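Local coordinates for protein putative O-GlcNAcase nagJ (Clostridium perfringens, PDB 6PV5) that probably acts as a hexosaminidase of glycoside hydrolase family 84, this chain being the N-terminal, catalytic-barrel and post-catalytic part of a longer protein, at residues 41-46 against 449-454; 236-241 against 289-294; 334-339 against 367-372; 439-444 against 551-556. One frame throughout, in Å; residues are numbered along the deposited sequence.

Contact 1 of 4, residues 41-46 against 449-454; sequences SIYPTP and TLTGAD
Tyr43 and cis-Pro44, in the loop that leads into the N-terminal mixed sheet, press on helix 446-457, which follows the last strand of the (βα)8 barrel; the contact therefore lies at the junction of the two domains. The phenol of Tyr43 reaches the helix with CG anti to the backbone N (chi1 -165°), which carries OH to within 3.3 Å of Thr451 CA. Along the same ring, CE2 lies 4.0 Å from Leu450 CB, and CE1 lies 3.6 Å from Asp454 CG. Ring and carboxylate planes are 33° apart, and the two side chains cross at about a right angle. The carboxylate is gripped from two directions. Its OD1 accepts the backbone N-H of Thr45 (N to OD1 3.0 Å), a nearly straight bond of 166° that meets the oxygen nearly along its C-O axis; its OD2 bonds to Ser467 OG, which also bonds to Tyr43 OH. One serine thus joins the polar ends of both domains' side chains within a buried contact. Pro44 fills the next position on the helix: CB is 3.5 Å from Asp454 OD1 and CG 3.5 Å from Ala453 O. Helix 464-476 packs against Tyr43 and Leu450 through Ile474, helix 202-214 reaches Leu450 through Met211, and Pro46 leads away to rest on strand 174-182.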
loop_
_atom_site.group_PDB
_atom_site.type_symbol
_atom_site.label_atom_id
_atom_site.label_comp_id
_atom_site.label_asym_id
_atom_site.label_seq_id
_atom_site.Cartn_x
_atom_site.Cartn_y
_atom_site.Cartn_z
ATOM N N SER A 41 15.456 13.156 2.182
ATOM C CA SER A 41 14.306 12.293 2.412
ATOM C C SER A 41 14.159 11.281 1.277
ATOM O O SER A 41 13.858 11.654 0.144
ATOM C CB SER A 41 13.046 13.098 2.574
ATOM O OG SER A 41 11.912 12.245 2.642
ATOM N N ILE A 42 14.368 10.001 1.608
ATOM C CA ILE A 42 14.163 8.915 0.666
ATOM C C ILE A 42 13.035 8.041 1.197
ATOM O O ILE A 42 13.040 7.635 2.350
ATOM C CB ILE A 42 15.449 8.094 0.438
ATOM C CG1 ILE A 42 16.669 8.986 0.188
ATOM C CG2 ILE A 42 15.235 7.072 -0.678
ATOM C CD1 ILE A 42 16.575 9.825 -1.066
ATOM N N TYR A 43 12.073 7.758 0.327
ATOM C CA TYR A 43 10.910 6.986 0.703
ATOM C C TYR A 43 10.758 5.895 -0.344
ATOM O O TYR A 43 10.802 6.206 -1.530
ATOM C CB TYR A 43 9.685 7.902 0.681
ATOM C CG TYR A 43 8.450 7.382 1.370
ATOM C CD1 TYR A 43 8.321 7.463 2.748
ATOM C CD2 TYR A 43 7.400 6.839 0.649
ATOM C CE1 TYR A 43 7.184 7.012 3.391
ATOM C CE2 TYR A 43 6.234 6.416 1.276
ATOM C CZ TYR A 43 6.133 6.494 2.654
ATOM O OH TYR A 43 5.018 6.061 3.304
ATOM N N PRO A 44 10.594 4.603 0.032
ATOM C CA PRO A 44 10.622 4.157 1.432
ATOM C C PRO A 44 11.968 4.390 2.115
ATOM O O PRO A 44 12.969 4.555 1.424
ATOM C CB PRO A 44 10.420 2.637 1.316
ATOM C CG PRO A 44 9.679 2.455 0.013
ATOM C CD PRO A 44 10.279 3.505 -0.900
ATOM N N THR A 45 11.966 4.410 3.460
ATOM C CA THR A 45 13.157 4.667 4.258
ATOM C C THR A 45 14.230 3.607 3.990
ATOM O O THR A 45 14.012 2.423 4.244
ATOM C CB THR A 45 12.843 4.690 5.756
ATOM O OG1 THR A 45 11.827 5.671 5.974
ATOM C CG2 THR A 45 14.058 5.023 6.601
ATOM N N PRO A 46 15.423 3.992 3.476
ATOM C CA PRO A 46 16.506 3.029 3.237
ATOM C C PRO A 46 16.975 2.301 4.498
ATOM O O PRO A 46 16.942 2.863 5.593
ATOM C CB PRO A 46 17.624 3.872 2.599
ATOM C CG PRO A 46 17.278 5.307 2.936
ATOM C CD PRO A 46 15.771 5.354 3.046
ATOM N N THR A 449 -1.609 3.088 0.753
ATOM C CA THR A 449 -0.777 2.225 -0.069
ATOM C C THR A 449 0.709 2.598 0.033
ATOM O O THR A 449 1.566 1.713 0.069
ATOM C CB THR A 449 -1.258 2.169 -1.520
ATOM O OG1 THR A 449 -2.636 1.806 -1.504
ATOM C CG2 THR A 449 -0.532 1.109 -2.317
ATOM N N LEU A 450 1.018 3.895 0.065
ATOM C CA LEU A 450 2.407 4.315 0.128
ATOM C C LEU A 450 3.008 3.979 1.493
ATOM O O LEU A 450 4.199 3.676 1.567
ATOM C CB LEU A 450 2.522 5.819 -0.136
ATOM C CG LEU A 450 2.321 6.254 -1.585
ATOM C CD1 LEU A 450 2.181 7.766 -1.653
ATOM C CD2 LEU A 450 3.490 5.788 -2.451
ATOM N N THR A 451 2.212 4.080 2.572
ATOM C CA THR A 451 2.730 3.695 3.879
ATOM C C THR A 451 3.002 2.193 3.841
ATOM O O THR A 451 3.948 1.725 4.472
ATOM C CB THR A 451 1.857 4.145 5.065
ATOM O OG1 THR A 451 0.603 3.462 5.017
ATOM C CG2 THR A 451 1.611 5.640 5.121
ATOM N N GLY A 452 2.168 1.472 3.082
ATOM C CA GLY A 452 2.352 0.053 2.833
ATOM C C GLY A 452 3.664 -0.241 2.092
ATOM O O GLY A 452 4.323 -1.244 2.371
ATOM N N ALA A 453 4.029 0.633 1.141
ATOM C CA ALA A 453 5.293 0.519 0.413
ATOM C C ALA A 453 6.467 0.669 1.377
ATOM O O ALA A 453 7.481 -0.009 1.232
ATOM C CB ALA A 453 5.382 1.555 -0.683
ATOM N N ASP A 454 6.318 1.588 2.332
ATOM C CA ASP A 454 7.359 1.926 3.287
ATOM C C ASP A 454 7.561 0.767 4.270
ATOM O O ASP A 454 8.693 0.414 4.611
ATOM C CB ASP A 454 7.041 3.266 3.953
ATOM C CG ASP A 454 8.138 3.807 4.848
ATOM O OD1 ASP A 454 9.317 3.621 4.510
ATOM O OD2 ASP A 454 7.805 4.416 5.878
#

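Contact 2 of 4, residues 236-241 against 289-294; sequences EPYPAS and ETLYDM
Tyr238 meets Met294 and Leu291 where the loop between strand 219-222 and helix 243-255 runs past the C-terminal part of helix 274-294. Loop and helix both belong to the catalytic barrel region, away from its predicted active site. Followed outward, the tyrosine side chain begins at CB, 3.6 Å from Met294 CE. Its CG is still within 4.1 Å of the same methyl, and CD2 is 3.7 Å from it. At CD2 the neighbour changes, since Leu291 CD2 comes to 4.2 Å from that atom; CE2, one step further on, lies 4.1 Å from Leu291 CD2. Both methyls sit at the ring edge near its plane; the tyrosine side chain crosses that of Met294 at about a right angle and that of Leu291 at a slant. The hydroxyl at the end turns to Asp227 OD2, to which it is hydrogen-bonded, so the buried phenol has a polar partner. Met294 gets its methyl there because its chain is extended beyond CG, with chi2 -175° and chi3 -155°. One turn earlier on the helix, Thr290 turns CG2 to Pro237 CB at 3.8 Å, while its OG1 makes a weak hydrogen bond back to Asn286 O. Met246 and Ile250 of helix 243-255 also touch Met294, and the ring of Tyr229 meets that of Tyr238. No hydrogen bond links the two segments: they are held by methyl, ring and proline carbons, and the polar ends of Tyr238 and Thr290 find their partners outside this apolar seam.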
loop_
_atom_site.group_PDB
_atom_site.type_symbol
_atom_site.label_atom_id
_atom_site.label_comp_id
_atom_site.label_asym_id
_atom_site.label_seq_id
_atom_site.Cartn_x
_atom_site.Cartn_y
_atom_site.Cartn_z
ATOM N N GLU A 236 -11.631 -19.586 -20.687
ATOM C CA GLU A 236 -11.626 -18.916 -21.979
ATOM C C GLU A 236 -10.465 -17.931 -22.072
ATOM O O GLU A 236 -10.208 -17.162 -21.150
ATOM C CB GLU A 236 -12.969 -18.240 -22.254
ATOM C CG GLU A 236 -14.168 -19.154 -22.057
ATOM C CD GLU A 236 -15.522 -18.538 -22.398
ATOM O OE1 GLU A 236 -15.551 -17.507 -23.135
ATOM O OE2 GLU A 236 -16.553 -19.079 -21.923
ATOM N N PRO A 237 -9.715 -17.923 -23.195
ATOM C CA PRO A 237 -8.649 -16.939 -23.397
ATOM C C PRO A 237 -9.229 -15.531 -23.533
ATOM O O PRO A 237 -10.434 -15.381 -23.734
ATOM C CB PRO A 237 -7.997 -17.403 -24.711
ATOM C CG PRO A 237 -9.085 -18.178 -25.423
ATOM C CD PRO A 237 -9.838 -18.874 -24.310
ATOM N N TYR A 238 -8.374 -14.505 -23.412
ATOM C CA TYR A 238 -8.857 -13.143 -23.594
ATOM C C TYR A 238 -9.221 -12.897 -25.056
ATOM O O TYR A 238 -8.398 -13.118 -25.947
ATOM C CB TYR A 238 -7.873 -12.092 -23.071
ATOM C CG TYR A 238 -8.051 -11.774 -21.606
ATOM C CD1 TYR A 238 -9.142 -11.044 -21.144
ATOM C CD2 TYR A 238 -7.139 -12.239 -20.670
ATOM C CE1 TYR A 238 -9.307 -10.771 -19.794
ATOM C CE2 TYR A 238 -7.286 -11.969 -19.321
ATOM C CZ TYR A 238 -8.375 -11.238 -18.880
ATOM O OH TYR A 238 -8.497 -11.004 -17.544
ATOM N N PRO A 239 -10.464 -12.428 -25.329
ATOM C CA PRO A 239 -10.886 -12.038 -26.679
ATOM C C PRO A 239 -9.896 -11.104 -27.371
ATOM O O PRO A 239 -8.970 -10.592 -26.747
ATOM C CB PRO A 239 -12.192 -11.270 -26.425
ATOM C CG PRO A 239 -12.754 -11.890 -25.162
ATOM C CD PRO A 239 -11.542 -12.271 -24.338
ATOM N N ALA A 240 -10.114 -10.885 -28.672
ATOM C CA ALA A 240 -9.224 -10.070 -29.480
ATOM C C ALA A 240 -9.243 -8.625 -28.986
ATOM O O ALA A 240 -8.202 -7.969 -28.951
ATOM C CB ALA A 240 -9.627 -10.158 -30.931
ATOM N N SER A 241 -10.437 -8.154 -28.604
ATOM C CA SER A 241 -10.661 -6.775 -28.196
ATOM C C SER A 241 -9.841 -6.397 -26.960
ATOM O O SER A 241 -9.525 -5.226 -26.755
ATOM C CB SER A 241 -12.131 -6.516 -27.984
ATOM O OG SER A 241 -12.796 -7.690 -27.538
ATOM N N GLU A 289 -1.212 -20.652 -20.798
ATOM C CA GLU A 289 -0.320 -20.573 -21.957
ATOM C C GLU A 289 -0.574 -19.276 -22.732
ATOM O O GLU A 289 0.362 -18.557 -23.088
ATOM C CB GLU A 289 -0.513 -21.773 -22.898
ATOM C CG GLU A 289 -0.169 -23.126 -22.293
ATOM C CD GLU A 289 1.265 -23.600 -22.471
ATOM O OE1 GLU A 289 2.107 -22.797 -22.925
ATOM O OE2 GLU A 289 1.533 -24.783 -22.159
ATOM N N THR A 290 -1.859 -19.006 -22.993
ATOM C CA THR A 290 -2.343 -17.724 -23.489
ATOM C C THR A 290 -1.629 -16.600 -22.751
ATOM O O THR A 290 -0.896 -15.819 -23.346
ATOM C CB THR A 290 -3.843 -17.592 -23.211
ATOM O OG1 THR A 290 -4.485 -18.720 -23.803
ATOM C CG2 THR A 290 -4.447 -16.301 -23.716
ATOM N N LEU A 291 -1.825 -16.566 -21.430
ATOM C CA LEU A 291 -1.367 -15.453 -20.621
ATOM C C LEU A 291 0.150 -15.374 -20.697
ATOM O O LEU A 291 0.723 -14.280 -20.680
ATOM C CB LEU A 291 -1.879 -15.693 -19.198
ATOM C CG LEU A 291 -3.405 -15.692 -19.104
ATOM C CD1 LEU A 291 -3.916 -16.625 -18.013
ATOM C CD2 LEU A 291 -3.933 -14.272 -18.929
ATOM N N TYR A 292 0.796 -16.547 -20.802
ATOM C CA TYR A 292 2.241 -16.556 -20.966
ATOM C C TYR A 292 2.607 -15.825 -22.256
ATOM O O TYR A 292 3.592 -15.089 -22.284
ATOM C CB TYR A 292 2.834 -17.971 -20.947
ATOM C CG TYR A 292 4.343 -17.967 -20.997
ATOM C CD1 TYR A 292 5.081 -17.822 -19.836
ATOM C CD2 TYR A 292 5.035 -18.075 -22.199
ATOM C CE1 TYR A 292 6.461 -17.799 -19.853
ATOM C CE2 TYR A 292 6.423 -18.054 -22.234
ATOM C CZ TYR A 292 7.134 -17.906 -21.059
ATOM O OH TYR A 292 8.497 -17.871 -21.042
ATOM N N ASP A 293 1.801 -16.053 -23.300
ATOM C CA ASP A 293 2.030 -15.479 -24.623
ATOM C C ASP A 293 1.916 -13.954 -24.572
ATOM O O ASP A 293 2.677 -13.268 -25.256
ATOM C CB ASP A 293 1.091 -16.078 -25.678
ATOM C CG ASP A 293 1.385 -17.538 -25.991
ATOM O OD1 ASP A 293 2.569 -17.934 -25.897
ATOM O OD2 ASP A 293 0.426 -18.275 -26.308
ATOM N N MET A 294 0.982 -13.443 -23.744
ATOM C CA MET A 294 0.807 -12.008 -23.553
ATOM C C MET A 294 1.995 -11.414 -22.803
ATOM O O MET A 294 2.238 -10.207 -22.861
ATOM C CB MET A 294 -0.458 -11.709 -22.757
ATOM C CG MET A 294 -1.712 -12.130 -23.460
ATOM S SD MET A 294 -3.112 -11.572 -22.484
ATOM C CE MET A 294 -4.344 -12.763 -23.011
#

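Contact 3 of 4, residues 334-339 against 367-372; sequences PLITVP and DIEVMW
Three backbone hydrogen bonds join Leu335 and Thr337 to Glu369 and Met371, pairing neighbouring parallel strands 336-338 and 369-372, the fifth and sixth of the (βα)8 barrel. Thr337 is held through both its backbone polar atoms: its N donates to Glu369 O (2.8 Å), and its O accepts Met371 N (3.0 Å). Leu335 O takes Glu369 N at 3.0 Å. Beyond this ladder, a water extends the pairing at its N-terminal end, accepting from Leu335 N and donating to Asp367 O. The two short strand segments run parallel, their directions 35° apart. Glu369, bent at chi2 (-76°), lays CG 4.2 Å from Pro334 CB, and its OE2 forms a salt bridge with Lys187. Inside the barrel, Met371 folds at chi3 to lay CE 3.6 Å from Ile336 CG2, and Leu302 of strand 298-302 touches Met371 and Val338. The side chain of Val338 is about 8 Å from that of Asp305, the predicted proton donor. Facing the outer helices, Thr337 and Val370 stand side by side, pointing the same way with CG2 to CG2 at 3.8 Å, while Thr337 OG1 bonds to Ile301 O. Past them, Pro339 CD closes to 3.3 Å from Met371 O.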
loop_
_atom_site.group_PDB
_atom_site.type_symbol
_atom_site.label_atom_id
_atom_site.label_comp_id
_atom_site.label_asym_id
_atom_site.label_seq_id
_atom_site.Cartn_x
_atom_site.Cartn_y
_atom_site.Cartn_z
ATOM N N PRO A 334 7.389 -18.215 -8.827
ATOM C CA PRO A 334 6.633 -19.161 -7.992
ATOM C C PRO A 334 5.125 -18.911 -8.029
ATOM O O PRO A 334 4.695 -17.768 -8.143
ATOM C CB PRO A 334 7.195 -18.890 -6.588
ATOM C CG PRO A 334 8.621 -18.453 -6.864
ATOM C CD PRO A 334 8.472 -17.555 -8.084
ATOM N N LEU A 335 4.336 -19.988 -7.999
ATOM C CA LEU A 335 2.888 -19.902 -7.983
ATOM C C LEU A 335 2.455 -19.315 -6.638
ATOM O O LEU A 335 3.151 -19.480 -5.634
ATOM C CB LEU A 335 2.328 -21.316 -8.129
ATOM C CG LEU A 335 0.804 -21.450 -8.120
ATOM C CD1 LEU A 335 0.184 -20.755 -9.322
ATOM C CD2 LEU A 335 0.385 -22.911 -8.109
ATOM N N ILE A 336 1.307 -18.626 -6.646
ATOM C CA ILE A 336 0.751 -18.000 -5.455
ATOM C C ILE A 336 -0.653 -18.548 -5.275
ATOM O O ILE A 336 -1.351 -18.758 -6.264
ATOM C CB ILE A 336 0.720 -16.471 -5.637
ATOM C CG1 ILE A 336 2.131 -15.881 -5.653
ATOM C CG2 ILE A 336 -0.181 -15.816 -4.592
ATOM C CD1 ILE A 336 2.175 -14.412 -6.048
ATOM N N THR A 337 -1.043 -18.817 -4.025
ATOM C CA THR A 337 -2.400 -19.294 -3.797
ATOM C C THR A 337 -3.004 -18.629 -2.559
ATOM O O THR A 337 -2.300 -17.986 -1.780
ATOM C CB THR A 337 -2.447 -20.828 -3.697
ATOM O OG1 THR A 337 -3.808 -21.241 -3.776
ATOM C CG2 THR A 337 -1.852 -21.379 -2.421
ATOM N N VAL A 338 -4.317 -18.814 -2.390
ATOM C CA VAL A 338 -5.003 -18.461 -1.156
ATOM C C VAL A 338 -5.992 -19.578 -0.845
ATOM O O VAL A 338 -6.779 -19.980 -1.699
ATOM C CB VAL A 338 -5.685 -17.066 -1.194
ATOM C CG1 VAL A 338 -6.759 -16.989 -2.259
ATOM C CG2 VAL A 338 -6.312 -16.711 0.152
ATOM N N PRO A 339 -5.984 -20.101 0.401
ATOM C CA PRO A 339 -6.837 -21.227 0.771
ATOM C C PRO A 339 -8.294 -20.815 0.982
ATOM O O PRO A 339 -8.606 -19.623 1.038
ATOM C CB PRO A 339 -6.249 -21.749 2.091
ATOM C CG PRO A 339 -5.079 -20.847 2.429
ATOM C CD PRO A 339 -5.105 -19.668 1.487
ATOM N N ASP A 367 7.255 -24.724 -2.124
ATOM C CA ASP A 367 7.726 -23.562 -2.862
ATOM C C ASP A 367 6.547 -22.777 -3.454
ATOM O O ASP A 367 6.755 -21.795 -4.168
ATOM C CB ASP A 367 8.825 -23.946 -3.861
ATOM C CG ASP A 367 8.360 -24.846 -4.992
ATOM O OD1 ASP A 367 7.179 -25.300 -4.959
ATOM O OD2 ASP A 367 9.180 -25.094 -5.906
ATOM N N ILE A 368 5.311 -23.221 -3.165
ATOM C CA ILE A 368 4.119 -22.468 -3.531
ATOM C C ILE A 368 3.822 -21.472 -2.413
ATOM O O ILE A 368 3.797 -21.853 -1.253
ATOM C CB ILE A 368 2.924 -23.399 -3.800
ATOM C CG1 ILE A 368 3.182 -24.319 -5.002
ATOM C CG2 ILE A 368 1.641 -22.584 -3.952
ATOM C CD1 ILE A 368 2.176 -25.457 -5.151
ATOM N N GLU A 369 3.590 -20.204 -2.787
ATOM C CA GLU A 369 3.343 -19.117 -1.852
ATOM C C GLU A 369 1.876 -19.156 -1.439
ATOM O O GLU A 369 1.026 -19.475 -2.264
ATOM C CB GLU A 369 3.738 -17.783 -2.492
ATOM C CG GLU A 369 5.134 -17.809 -3.107
ATOM C CD GLU A 369 6.273 -17.738 -2.097
ATOM O OE1 GLU A 369 6.007 -17.884 -0.875
ATOM O OE2 GLU A 369 7.426 -17.516 -2.521
ATOM N N VAL A 370 1.616 -18.882 -0.148
ATOM C CA VAL A 370 0.281 -18.941 0.436
ATOM C C VAL A 370 -0.017 -17.630 1.165
ATOM O O VAL A 370 0.741 -17.216 2.046
ATOM C CB VAL A 370 0.087 -20.146 1.376
ATOM C CG1 VAL A 370 -1.334 -20.221 1.919
ATOM C CG2 VAL A 370 0.395 -21.458 0.666
ATOM N N MET A 371 -1.159 -17.026 0.798
ATOM C CA MET A 371 -1.634 -15.761 1.347
ATOM C C MET A 371 -2.644 -16.046 2.452
ATOM O O MET A 371 -3.431 -16.986 2.373
ATOM C CB MET A 371 -2.278 -14.888 0.254
ATOM C CG MET A 371 -1.236 -14.404 -0.763
ATOM S SD MET A 371 -1.843 -13.276 -2.077
ATOM C CE MET A 371 -3.044 -14.271 -2.955
ATOM N N TRP A 372 -2.586 -15.236 3.506
ATOM C CA TRP A 372 -3.631 -15.286 4.509
ATOM C C TRP A 372 -3.862 -13.868 5.020
ATOM O O TRP A 372 -3.052 -12.976 4.745
ATOM C CB TRP A 372 -3.258 -16.303 5.610
ATOM C CG TRP A 372 -2.828 -15.768 6.945
ATOM C CD1 TRP A 372 -3.477 -15.960 8.135
ATOM C CD2 TRP A 372 -1.611 -15.064 7.267
ATOM N NE1 TRP A 372 -2.761 -15.406 9.168
ATOM C CE2 TRP A 372 -1.628 -14.824 8.663
ATOM C CE3 TRP A 372 -0.530 -14.579 6.516
ATOM C CZ2 TRP A 372 -0.607 -14.136 9.318
ATOM C CZ3 TRP A 372 0.481 -13.906 7.164
ATOM C CH2 TRP A 372 0.448 -13.684 8.543
HETATM O O HOH W 1 5.977 -22.145 -7.089
#

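Contact 4 of 4, residues 439-444 against 551-556; sequences MRFSDA and LNQLDS. With EDO (1,2-ethanediol), chain E.
Gln553 sets its amide against the backbone N atoms of Ser442 to Ala444, beside Phe441 CB, the tight part of this contact between the loop after the last barrel strand and helix 548-579 of the post-catalytic helical region. The chain is extended beyond CG (chi2 161°), which carries OE1 to 2.9 Å from Ala444 N in a weak, bent hydrogen bond of 126°; Ala444 CB lies 3.3 Å from the same oxygen. The other end of the amide, NE2, donates to a water at 2.7 Å, and that water also accepts from Asp443 N. Amide and water together thus serve successive N-H groups of the loop. The Phe441 and Gln553 side chains run alongside each other, pointing opposite ways, Phe441 CB 3.8 Å from Gln553 CD, with ring and amide planes 58° apart. Packing is looser toward the partly exposed side, where O2 of an ethanediol, probably from the crystallisation liquor, accepts a weak hydrogen bond from Arg440 NE (3.3 Å); Arg440 CG lies over one face of the Phe441 ring, within the loop itself. Ala444 CB is 4.5 Å from Leu554 CD2, a loose apolar touch. Leu554 packs on Phe483 and Phe486 of helix 480-487, and Asp443 bridges to Lys446 at the start of helix 446-457.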
loop_
_atom_site.group_PDB
_atom_site.type_symbol
_atom_site.label_atom_id
_atom_site.label_comp_id
_atom_site.label_asym_id
_atom_site.label_seq_id
_atom_site.Cartn_x
_atom_site.Cartn_y
_atom_site.Cartn_z
ATOM N N MET A 439 -8.879 0.461 -1.798
ATOM C CA MET A 439 -10.266 0.821 -2.045
ATOM C C MET A 439 -10.527 0.837 -3.551
ATOM O O MET A 439 -9.603 1.070 -4.336
ATOM C CB MET A 439 -10.531 2.244 -1.525
ATOM C CG MET A 439 -10.460 2.364 -0.008
ATOM S SD MET A 439 -10.936 4.025 0.577
ATOM C CE MET A 439 -9.460 4.929 0.142
ATOM N N ARG A 440 -11.805 0.725 -3.930
ATOM C CA ARG A 440 -12.157 0.889 -5.333
ATOM C C ARG A 440 -11.800 2.296 -5.809
ATOM O O ARG A 440 -11.713 2.522 -7.016
ATOM C CB ARG A 440 -13.623 0.528 -5.586
ATOM C CG ARG A 440 -14.633 1.600 -5.200
ATOM C CD ARG A 440 -15.988 1.195 -5.774
ATOM N NE ARG A 440 -17.006 2.237 -5.688
ATOM C CZ ARG A 440 -17.844 2.390 -4.658
ATOM N NH1 ARG A 440 -17.792 1.559 -3.626
ATOM N NH2 ARG A 440 -18.724 3.379 -4.662
ATOM N N PHE A 441 -11.580 3.223 -4.857
ATOM C CA PHE A 441 -11.224 4.612 -5.135
ATOM C C PHE A 441 -9.713 4.737 -5.220
ATOM O O PHE A 441 -9.023 4.735 -4.195
ATOM C CB PHE A 441 -11.743 5.563 -4.051
ATOM C CG PHE A 441 -13.224 5.412 -3.794
ATOM C CD1 PHE A 441 -14.157 5.881 -4.714
ATOM C CD2 PHE A 441 -13.679 4.755 -2.659
ATOM C CE1 PHE A 441 -15.517 5.696 -4.491
ATOM C CE2 PHE A 441 -15.034 4.587 -2.416
ATOM C CZ PHE A 441 -15.953 5.058 -3.340
ATOM N N SER A 442 -9.216 4.861 -6.455
ATOM C CA SER A 442 -7.801 4.696 -6.733
ATOM C C SER A 442 -6.983 5.805 -6.081
ATOM O O SER A 442 -6.061 5.542 -5.313
ATOM C CB SER A 442 -7.549 4.657 -8.217
ATOM O OG SER A 442 -6.155 4.638 -8.458
ATOM N N ASP A 443 -7.279 7.062 -6.421
ATOM C CA ASP A 443 -6.440 8.126 -5.891
ATOM C C ASP A 443 -6.540 8.173 -4.369
ATOM O O ASP A 443 -5.554 8.414 -3.692
ATOM C CB ASP A 443 -6.639 9.439 -6.651
ATOM C CG ASP A 443 -5.868 9.438 -7.961
ATOM O OD1 ASP A 443 -4.705 9.947 -7.974
ATOM O OD2 ASP A 443 -6.417 8.916 -8.951
ATOM N N ALA A 444 -7.721 7.881 -3.825
ATOM C CA ALA A 444 -7.930 8.026 -2.389
ATOM C C ALA A 444 -7.184 6.923 -1.623
ATOM O O ALA A 444 -6.904 7.079 -0.430
ATOM C CB ALA A 444 -9.415 8.049 -2.080
ATOM N N LEU A 551 -9.655 14.951 -5.150
ATOM C CA LEU A 551 -10.594 15.942 -4.640
ATOM C C LEU A 551 -12.036 15.500 -4.905
ATOM O O LEU A 551 -12.871 15.530 -4.000
ATOM C CB LEU A 551 -10.274 17.303 -5.263
ATOM C CG LEU A 551 -11.295 18.421 -5.019
ATOM C CD1 LEU A 551 -11.537 18.654 -3.529
ATOM C CD2 LEU A 551 -10.839 19.713 -5.706
ATOM N N ASN A 552 -12.311 15.036 -6.131
ATOM C CA ASN A 552 -13.643 14.581 -6.492
ATOM C C ASN A 552 -14.080 13.377 -5.657
ATOM O O ASN A 552 -15.247 13.273 -5.290
ATOM C CB ASN A 552 -13.757 14.345 -8.007
ATOM C CG ASN A 552 -13.957 15.640 -8.779
ATOM O OD1 ASN A 552 -14.579 16.582 -8.284
ATOM N ND2 ASN A 552 -13.438 15.701 -9.993
ATOM N N GLN A 553 -13.156 12.444 -5.366
ATOM C CA GLN A 553 -13.525 11.248 -4.619
ATOM C C GLN A 553 -13.961 11.624 -3.199
ATOM O O GLN A 553 -14.812 10.967 -2.605
ATOM C CB GLN A 553 -12.362 10.252 -4.628
ATOM C CG GLN A 553 -12.338 9.363 -5.868
ATOM C CD GLN A 553 -10.987 8.721 -6.089
ATOM O OE1 GLN A 553 -10.085 8.791 -5.253
ATOM N NE2 GLN A 553 -10.815 8.106 -7.247
ATOM N N LEU A 554 -13.383 12.709 -2.678
ATOM C CA LEU A 554 -13.513 13.109 -1.284
ATOM C C LEU A 554 -14.532 14.237 -1.089
ATOM O O LEU A 554 -14.799 14.647 0.042
ATOM C CB LEU A 554 -12.125 13.599 -0.862
ATOM C CG LEU A 554 -11.055 12.505 -0.816
ATOM C CD1 LEU A 554 -9.717 13.070 -0.377
ATOM C CD2 LEU A 554 -11.497 11.366 0.099
ATOM N N ASP A 555 -15.102 14.764 -2.172
ATOM C CA ASP A 555 -15.817 16.037 -2.051
ATOM C C ASP A 555 -16.968 15.988 -1.054
ATOM O O ASP A 555 -17.105 16.931 -0.282
ATOM C CB ASP A 555 -16.323 16.667 -3.352
ATOM C CG ASP A 555 -16.790 18.107 -3.097
ATOM O OD1 ASP A 555 -15.932 19.021 -2.979
ATOM O OD2 ASP A 555 -17.991 18.294 -2.942
ATOM N N SER A 556 -17.807 14.944 -1.086
ATOM C CA SER A 556 -18.895 14.820 -0.117
ATOM C C SER A 556 -18.376 14.738 1.323
ATOM O O SER A 556 -19.001 15.288 2.246
ATOM C CB SER A 556 -19.776 13.651 -0.410
ATOM O OG SER A 556 -20.378 13.828 -1.667
HETATM C C1 EDO E . -18.132 4.192 -8.983
HETATM O O1 EDO E . -19.273 3.667 -8.318
HETATM C C2 EDO E . -17.126 4.794 -8.070
HETATM O O2 EDO E . -15.832 4.190 -8.106
HETATM O O HOH W 2 -8.610 7.708 -8.804
#

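From the N terminus, the 41-46 loop opens contact 1, which closes only at helix 446-457, some 400 residues on, tying the N-terminal domain to the helix that follows the barrel's last strand. Contacts 2 and 3 are both nested inside that span and follow each other in series: contact 2 sets the loop before helix 243-255 against helix 274-294, and contact 3 pairs two later strands, their centres about 23 Å apart. Contact 4 opens at 439-444, just before contact 1 closes, and ends on helix 548-579, so these two cross along the chain. Their nearest atoms are about 6 Å apart without touching; together they join the N-terminal domain, the barrel and the post-catalytic helices.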